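Long-range contact in protein NBR1 homolog (Arabidopsis thaliana, PDB 6TGS), which is an autophagic substrate and probably a receptor that targets ubiquitinated protein aggregates for vacuolar degradation, homodimerising through its PB1 domain: residues A5-G16 with R20-D32. The protein carries 3 engineered substitutions. Residues are numbered along the deposited sequence; the frame is centred on the assembly and turned at random.
Sequences ANALVVKVSYGG and RFRVPVKANGQLD. With SO4 (sulfate ion), chain H.
Val10 and Phe21 face each other as a hydrogen-bonded antiparallel pair, with Val10 N to Phe21 O at 2.8 Å (N-H...O 167°) and Phe21 N to Val10 O at 2.9 Å. Leu8 and Val23 form the second such pair, the N of each meeting the O of the other. On the face carrying these four side chains the packing is close. Phe21 CG sits between its own backbone N and carbonyl carbon (chi1 57°), which lays the ring beside Val10: Val10 CB stands over one ring face, 4.1 Å from the centroid and 20° off the normal, a CH-pi contact. Val12 CG2 reaches Phe21 CE1 at 3.5 Å, and Val10 CG2 meets Val23 CG2 at 3.8 Å. Farther along, Leu8 CD2 lies 3.6 Å from Leu31 CD1, where residues after the strand return to the same face. The two strands are the N-terminal beta hairpin of the ubiquitin-like PB1 fold, and this face looks into the core, where Lys41 and Leu45 of helix 35-46 touch Phe21 and Val77 of helix 71-79 touches Leu8. Replacing Phe21 by an alanine is likely to leave Val10 CB without its ring face and Val12 CG2 without its contact at CE1, and to open a gap beneath helix 35-46. The opposite face is looser and largely solvent-exposed: the extended Arg20 side chain brings NE to 3.7 Å from Val9 CG1, while Arg22, whose chain is bent at chi3, presents one guanidinium face to Ala7 CB at longer range.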
# COMPACT_ATOMS: atom_id res chain seq x y z
N ALA A 5 7.81 16.14 -4.44
CA ALA A 5 6.59 16.92 -4.27
C ALA A 5 5.46 16.37 -5.13
O ALA A 5 4.47 17.06 -5.39
CB ALA A 5 6.84 18.39 -4.58
N ASN A 6 5.61 15.13 -5.59
CA ASN A 6 4.59 14.41 -6.34
C ASN A 6 4.23 13.15 -5.57
O ASN A 6 5.10 12.34 -5.25
CB ASN A 6 5.07 14.09 -7.76
CG ASN A 6 6.10 12.98 -7.79
OD1 ASN A 6 7.22 13.15 -7.32
ND2 ASN A 6 5.72 11.83 -8.33
N ALA A 7 2.95 12.98 -5.27
CA ALA A 7 2.52 11.92 -4.37
C ALA A 7 2.27 10.62 -5.13
O ALA A 7 2.01 10.60 -6.33
CB ALA A 7 1.26 12.34 -3.62
N LEU A 8 2.38 9.50 -4.40
CA LEU A 8 1.96 8.21 -4.91
C LEU A 8 0.46 8.05 -4.73
O LEU A 8 -0.06 8.23 -3.62
CB LEU A 8 2.69 7.07 -4.19
CG LEU A 8 2.25 5.63 -4.49
CD1 LEU A 8 2.67 5.21 -5.89
CD2 LEU A 8 2.78 4.65 -3.45
N VAL A 9 -0.23 7.72 -5.81
CA VAL A 9 -1.65 7.38 -5.72
C VAL A 9 -1.76 5.92 -5.31
O VAL A 9 -1.19 5.04 -5.97
CB VAL A 9 -2.37 7.64 -7.05
CG1 VAL A 9 -3.78 7.10 -6.99
CG2 VAL A 9 -2.38 9.13 -7.33
N VAL A 10 -2.48 5.66 -4.22
CA VAL A 10 -2.69 4.31 -3.72
C VAL A 10 -4.17 4.00 -3.86
O VAL A 10 -5.02 4.78 -3.41
CB VAL A 10 -2.22 4.16 -2.27
CG1 VAL A 10 -2.49 2.74 -1.76
CG2 VAL A 10 -0.74 4.50 -2.16
N LYS A 11 -4.49 2.90 -4.51
CA LYS A 11 -5.85 2.34 -4.51
C LYS A 11 -5.94 1.05 -3.67
O LYS A 11 -5.09 0.23 -3.91
CB LYS A 11 -6.34 2.18 -5.94
CG LYS A 11 -6.38 3.48 -6.71
CD LYS A 11 -6.90 3.33 -8.10
CE LYS A 11 -6.55 4.53 -8.95
NZ LYS A 11 -6.71 4.24 -10.39
N VAL A 12 -6.83 0.93 -2.87
CA VAL A 12 -6.94 -0.25 -2.02
C VAL A 12 -8.26 -0.92 -2.34
O VAL A 12 -9.29 -0.25 -2.44
CB VAL A 12 -6.84 0.12 -0.53
CG1 VAL A 12 -6.83 -1.15 0.31
CG2 VAL A 12 -5.60 0.94 -0.25
N SER A 13 -8.23 -2.24 -2.52
CA SER A 13 -9.43 -3.02 -2.78
C SER A 13 -9.72 -3.93 -1.60
O SER A 13 -8.84 -4.69 -1.16
CB SER A 13 -9.28 -3.83 -4.06
OG SER A 13 -10.48 -4.54 -4.31
N TYR A 14 -10.95 -3.87 -1.10
CA TYR A 14 -11.40 -4.82 -0.09
C TYR A 14 -12.89 -5.02 -0.26
O TYR A 14 -13.63 -4.06 -0.50
CB TYR A 14 -11.09 -4.32 1.34
CG TYR A 14 -11.62 -5.22 2.42
CD1 TYR A 14 -10.95 -6.39 2.75
CD2 TYR A 14 -12.77 -4.90 3.13
CE1 TYR A 14 -11.42 -7.23 3.75
CE2 TYR A 14 -13.25 -5.73 4.13
CZ TYR A 14 -12.57 -6.89 4.43
OH TYR A 14 -13.04 -7.72 5.42
N GLY A 15 -13.33 -6.28 -0.17
CA GLY A 15 -14.76 -6.58 -0.26
C GLY A 15 -15.44 -6.01 -1.48
O GLY A 15 -16.53 -5.43 -1.38
N GLY A 16 -14.81 -6.15 -2.65
CA GLY A 16 -15.38 -5.64 -3.90
C GLY A 16 -15.37 -4.14 -4.04
O GLY A 16 -15.99 -3.61 -4.97
N ARG A 20 -9.24 5.16 -2.89
CA ARG A 20 -8.12 5.93 -3.39
C ARG A 20 -7.62 6.88 -2.32
O ARG A 20 -8.41 7.58 -1.68
CB ARG A 20 -8.53 6.74 -4.62
CG ARG A 20 -7.42 7.59 -5.25
CD ARG A 20 -7.95 8.34 -6.49
NE ARG A 20 -6.91 9.14 -7.11
CZ ARG A 20 -6.63 10.38 -6.73
NH1 ARG A 20 -7.30 10.93 -5.73
NH2 ARG A 20 -5.67 11.06 -7.34
N PHE A 21 -6.41 6.97 -2.04
CA PHE A 21 -5.82 8.07 -1.29
C PHE A 21 -4.43 8.33 -1.84
O PHE A 21 -3.91 7.56 -2.65
CB PHE A 21 -5.78 7.79 0.22
CG PHE A 21 -5.04 6.54 0.60
CD1 PHE A 21 -5.71 5.33 0.66
CD2 PHE A 21 -3.70 6.58 0.93
CE1 PHE A 21 -5.04 4.17 1.02
CE2 PHE A 21 -3.02 5.42 1.31
CZ PHE A 21 -3.71 4.22 1.35
N ARG A 22 -3.82 9.43 -1.42
CA ARG A 22 -2.50 9.79 -1.93
C ARG A 22 -1.50 9.86 -0.80
O ARG A 22 -1.83 10.28 0.32
CB ARG A 22 -2.54 11.12 -2.69
CG ARG A 22 -3.51 11.14 -3.86
CD ARG A 22 -3.13 12.18 -4.90
NE ARG A 22 -2.93 13.50 -4.32
CZ ARG A 22 -2.20 14.46 -4.87
NH1 ARG A 22 -1.58 14.24 -6.03
NH2 ARG A 22 -2.07 15.63 -4.27
N VAL A 23 -0.27 9.46 -1.09
CA VAL A 23 0.79 9.36 -0.10
C VAL A 23 1.91 10.30 -0.53
O VAL A 23 2.45 10.16 -1.63
CB VAL A 23 1.32 7.93 0.04
CG1 VAL A 23 2.49 7.92 1.00
CG2 VAL A 23 0.21 7.00 0.52
N PRO A 24 2.29 11.27 0.30
CA PRO A 24 3.39 12.17 -0.07
C PRO A 24 4.72 11.43 -0.17
O PRO A 24 4.96 10.43 0.51
CB PRO A 24 3.40 13.20 1.06
CG PRO A 24 2.76 12.50 2.22
CD PRO A 24 1.71 11.61 1.61
N VAL A 25 5.55 11.93 -1.07
CA VAL A 25 6.93 11.41 -1.23
C VAL A 25 7.93 12.46 -0.74
O VAL A 25 7.63 13.66 -0.83
CB VAL A 25 7.22 11.00 -2.69
CG1 VAL A 25 6.09 10.18 -3.28
CG2 VAL A 25 7.54 12.21 -3.55
N LYS A 26 9.06 12.00 -0.22
CA LYS A 26 10.12 12.94 0.21
C LYS A 26 10.96 13.30 -1.02
O LYS A 26 10.72 12.72 -2.09
CB LYS A 26 10.96 12.25 1.29
CG LYS A 26 10.22 11.98 2.60
CD LYS A 26 10.73 10.77 3.33
CE LYS A 26 9.82 10.33 4.46
NZ LYS A 26 10.59 9.88 5.65
N ALA A 27 11.93 14.18 -0.86
CA ALA A 27 12.77 14.62 -2.00
C ALA A 27 13.56 13.41 -2.49
O ALA A 27 14.03 13.48 -3.63
CB ALA A 27 13.65 15.72 -1.52
N ASN A 28 13.73 12.40 -1.64
CA ASN A 28 14.42 11.12 -1.94
C ASN A 28 13.58 10.34 -2.93
O ASN A 28 14.13 9.53 -3.67
CB ASN A 28 14.08 10.18 -0.78
CG ASN A 28 15.14 10.12 0.28
OD1 ASN A 28 15.93 9.18 0.32
ND2 ASN A 28 15.15 11.11 1.16
N GLY A 29 12.30 10.60 -2.92
CA GLY A 29 11.42 9.74 -3.73
C GLY A 29 10.85 8.68 -2.81
O GLY A 29 9.92 8.01 -3.22
N GLN A 30 11.36 8.63 -1.58
CA GLN A 30 10.87 7.68 -0.55
C GLN A 30 9.45 8.07 -0.11
O GLN A 30 9.20 9.27 0.05
CB GLN A 30 11.74 7.83 0.69
CG GLN A 30 12.87 6.83 0.80
CD GLN A 30 13.35 6.76 2.23
OE1 GLN A 30 14.35 7.36 2.60
NE2 GLN A 30 12.60 6.04 3.05
N LEU A 31 8.58 7.09 0.11
CA LEU A 31 7.21 7.36 0.58
C LEU A 31 7.26 7.97 1.99
O LEU A 31 8.00 7.42 2.81
CB LEU A 31 6.40 6.06 0.56
CG LEU A 31 5.92 5.60 -0.82
CD1 LEU A 31 5.10 4.33 -0.70
CD2 LEU A 31 5.12 6.69 -1.51
N ASP A 32 6.49 8.85 2.30
CA ASP A 32 6.33 9.30 3.68
C ASP A 32 5.25 8.46 4.38
O ASP A 32 4.21 8.95 4.80
CB ASP A 32 5.99 10.79 3.72
CG ASP A 32 6.22 11.40 5.10
OD1 ASP A 32 6.55 10.66 6.04
OD2 ASP A 32 6.05 12.64 5.23
S SO4 H . 12.44 15.46 2.09
O1 SO4 H . 13.24 14.67 1.16
O2 SO4 H . 12.53 14.87 3.42
O3 SO4 H . 11.05 15.53 1.64
O4 SO4 H . 12.95 16.82 2.14